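Local coordinates for protein C2 toxin component I (Clostridium botulinum, PDB 2J3X) that acts as the enzymatic component of the binary C2 toxin, an ADP-ribosyltransferase that probably modifies host actin, at residues A[35-40]-A[89-94]. The protein carries 2 engineered substitutions. Residues are numbered along the deposited sequence; the frame is centred on the assembly and turned at random. Where two conformers were deposited one is given.
Sequences NLEEVA and LLKNTL. With SO4 (sulfate ion), chain S.
Lys-91 and Glu-37 form a salt bridge, and this pair alone joins 35-40 to 89-94. In 89-94, Leu-89 O accepts from Asn-92 N at 3.2 Å. Leu-89 itself packs on Trp-29 of helix 15-30. Lys-91 comes next. Its CG lies anti to its carbonyl carbon (chi1 -75°), and the chain then runs extended to meet Glu-37, which reaches out from the opposite direction. Lys-91 NZ donates to Glu-37 OE1 at 2.9 Å, on the syn lone pair. A second, weak bond from Lys-91 NZ to Glu-37 OE2 measures 3.4 Å. The ammonium thus straddles the carboxylate unevenly. Lys-91 NZ also bonds to Lys-32 O. Glu-87 OE2 lies close to Glu-37 OE2; if both acids are charged, Lys-91 probably helps to offset the repulsion. The buried Asn-92 amide is held at both ends: OD1 accepts from Lys-32 NZ and ND2 donates to Tyr-174 O. On the other segment, the backbone N of Asn-35, in the first turn of helix 35-42, donates to sulfate O3 at 2.6 Å. Within the first of two ADP-ribosyltransferase-family regions, the bridge ties helix 35-42 to the loop that follows helix 77-90, beside helix 15-30, before the chain leads on to strand 98-102 of the eight-stranded sheet.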
loop_
_atom_site.group_PDB
_atom_site.type_symbol
_atom_site.label_atom_id
_atom_site.label_comp_id
_atom_site.label_asym_id
_atom_site.label_seq_id
_atom_site.Cartn_x
_atom_site.Cartn_y
_atom_site.Cartn_z
ATOM N N ASN A 35 8.475 -30.280 1.355
ATOM C CA ASN A 35 9.038 -30.115 2.694
ATOM C C ASN A 35 9.406 -28.668 3.011
ATOM O O ASN A 35 9.124 -28.180 4.096
ATOM C CB ASN A 35 10.298 -31.003 2.860
ATOM C CG ASN A 35 10.956 -30.868 4.245
ATOM O OD1 ASN A 35 10.317 -31.052 5.282
ATOM N ND2 ASN A 35 12.247 -30.566 4.254
ATOM N N LEU A 36 10.069 -28.000 2.070
ATOM C CA LEU A 36 10.462 -26.578 2.324
ATOM C C LEU A 36 9.258 -25.644 2.516
ATOM O O LEU A 36 9.258 -24.780 3.406
ATOM C CB LEU A 36 11.400 -26.054 1.257
ATOM C CG LEU A 36 12.773 -26.753 1.406
ATOM C CD1 LEU A 36 13.596 -26.378 0.206
ATOM C CD2 LEU A 36 13.491 -26.409 2.746
ATOM N N GLU A 37 8.229 -25.842 1.702
ATOM C CA GLU A 37 6.966 -25.102 1.894
ATOM C C GLU A 37 6.346 -25.379 3.249
ATOM O O GLU A 37 5.852 -24.477 3.932
ATOM C CB GLU A 37 5.969 -25.496 0.831
ATOM C CG GLU A 37 6.299 -24.819 -0.527
ATOM C CD GLU A 37 5.741 -25.544 -1.723
ATOM O OE1 GLU A 37 5.077 -26.572 -1.555
ATOM O OE2 GLU A 37 6.042 -25.106 -2.853
ATOM N N GLU A 38 6.306 -26.648 3.625
ATOM C CA GLU A 38 5.807 -26.995 4.957
ATOM C C GLU A 38 6.614 -26.353 6.082
ATOM O O GLU A 38 6.038 -25.858 7.048
ATOM C CB GLU A 38 5.774 -28.527 5.160
ATOM C CG GLU A 38 4.746 -29.213 4.274
ATOM C CD GLU A 38 4.440 -30.661 4.719
ATOM O OE1 GLU A 38 4.828 -31.032 5.850
ATOM O OE2 GLU A 38 3.796 -31.406 3.949
ATOM N N VAL A 39 7.935 -26.378 5.959
ATOM C CA VAL A 39 8.799 -25.790 6.980
ATOM C C VAL A 39 8.484 -24.300 7.056
ATOM O O VAL A 39 8.275 -23.758 8.146
ATOM C CB VAL A 39 10.282 -26.025 6.678
ATOM C CG1 VAL A 39 11.182 -25.208 7.632
ATOM C CG2 VAL A 39 10.603 -27.515 6.749
ATOM N N ALA A 40 8.346 -23.662 5.892
ATOM C CA ALA A 40 8.082 -22.206 5.864
ATOM C C ALA A 40 6.744 -21.865 6.490
ATOM O O ALA A 40 6.639 -20.927 7.281
ATOM C CB ALA A 40 8.146 -21.700 4.416
ATOM N N LEU A 89 0.307 -20.985 -0.873
ATOM C CA LEU A 89 -1.052 -20.411 -0.988
ATOM C C LEU A 89 -1.676 -20.642 -2.382
ATOM O O LEU A 89 -2.876 -20.817 -2.501
ATOM C CB LEU A 89 -1.031 -18.908 -0.632
ATOM C CG LEU A 89 -0.715 -18.606 0.834
ATOM C CD1 LEU A 89 -0.519 -17.070 0.983
ATOM C CD2 LEU A 89 -1.905 -19.009 1.703
ATOM N N LEU A 90 -0.843 -20.601 -3.435
ATOM C CA LEU A 90 -1.318 -20.748 -4.827
ATOM C C LEU A 90 -1.935 -22.119 -5.050
ATOM O O LEU A 90 -2.731 -22.302 -5.973
ATOM C CB LEU A 90 -0.142 -20.557 -5.810
ATOM C CG LEU A 90 -0.066 -19.233 -6.550
ATOM C CD1 LEU A 90 -0.845 -18.130 -5.864
ATOM C CD2 LEU A 90 1.379 -18.838 -6.868
ATOM N N LYS A 91 -1.561 -23.068 -4.199
ATOM C CA LYS A 91 -1.937 -24.475 -4.374
ATOM C C LYS A 91 -3.316 -24.786 -3.794
ATOM O O LYS A 91 -3.835 -25.887 -3.955
ATOM C CB LYS A 91 -0.874 -25.362 -3.729
ATOM C CG LYS A 91 0.434 -25.439 -4.565
ATOM C CD LYS A 91 1.552 -26.182 -3.841
ATOM C CE LYS A 91 2.766 -26.460 -4.779
ATOM N NZ LYS A 91 3.779 -27.337 -4.049
ATOM N N ASN A 92 -3.937 -23.813 -3.141
ATOM C CA ASN A 92 -5.099 -24.102 -2.326
ATOM C C ASN A 92 -6.150 -23.031 -2.479
ATOM O O ASN A 92 -5.900 -21.887 -2.139
ATOM C CB ASN A 92 -4.615 -24.187 -0.878
ATOM C CG ASN A 92 -5.493 -25.045 -0.007
ATOM O OD1 ASN A 92 -5.796 -26.186 -0.366
ATOM N ND2 ASN A 92 -5.819 -24.557 1.178
ATOM N N THR A 93 -7.324 -23.359 -3.024
ATOM C CA THR A 93 -8.322 -22.336 -3.304
ATOM C C THR A 93 -9.659 -22.612 -2.616
ATOM O O THR A 93 -10.101 -23.784 -2.556
ATOM C CB THR A 93 -8.579 -22.204 -4.804
ATOM O OG1 THR A 93 -8.926 -23.484 -5.350
ATOM C CG2 THR A 93 -7.300 -21.726 -5.532
ATOM N N LEU A 94 -10.336 -21.551 -2.161
ATOM C CA LEU A 94 -11.610 -21.700 -1.442
ATOM C C LEU A 94 -12.695 -22.324 -2.308
ATOM O O LEU A 94 -12.854 -21.926 -3.466
ATOM C CB LEU A 94 -12.126 -20.341 -0.971
ATOM C CG LEU A 94 -11.340 -19.821 0.258
ATOM C CD1 LEU A 94 -11.672 -18.348 0.470
ATOM C CD2 LEU A 94 -11.635 -20.675 1.541
HETATM S S SO4 S . 9.449 -32.922 -0.862
HETATM O O1 SO4 S . 10.346 -34.054 -0.632
HETATM O O2 SO4 S . 8.578 -33.179 -2.005
HETATM O O3 SO4 S . 8.633 -32.702 0.330
HETATM O O4 SO4 S . 10.260 -31.747 -1.153
#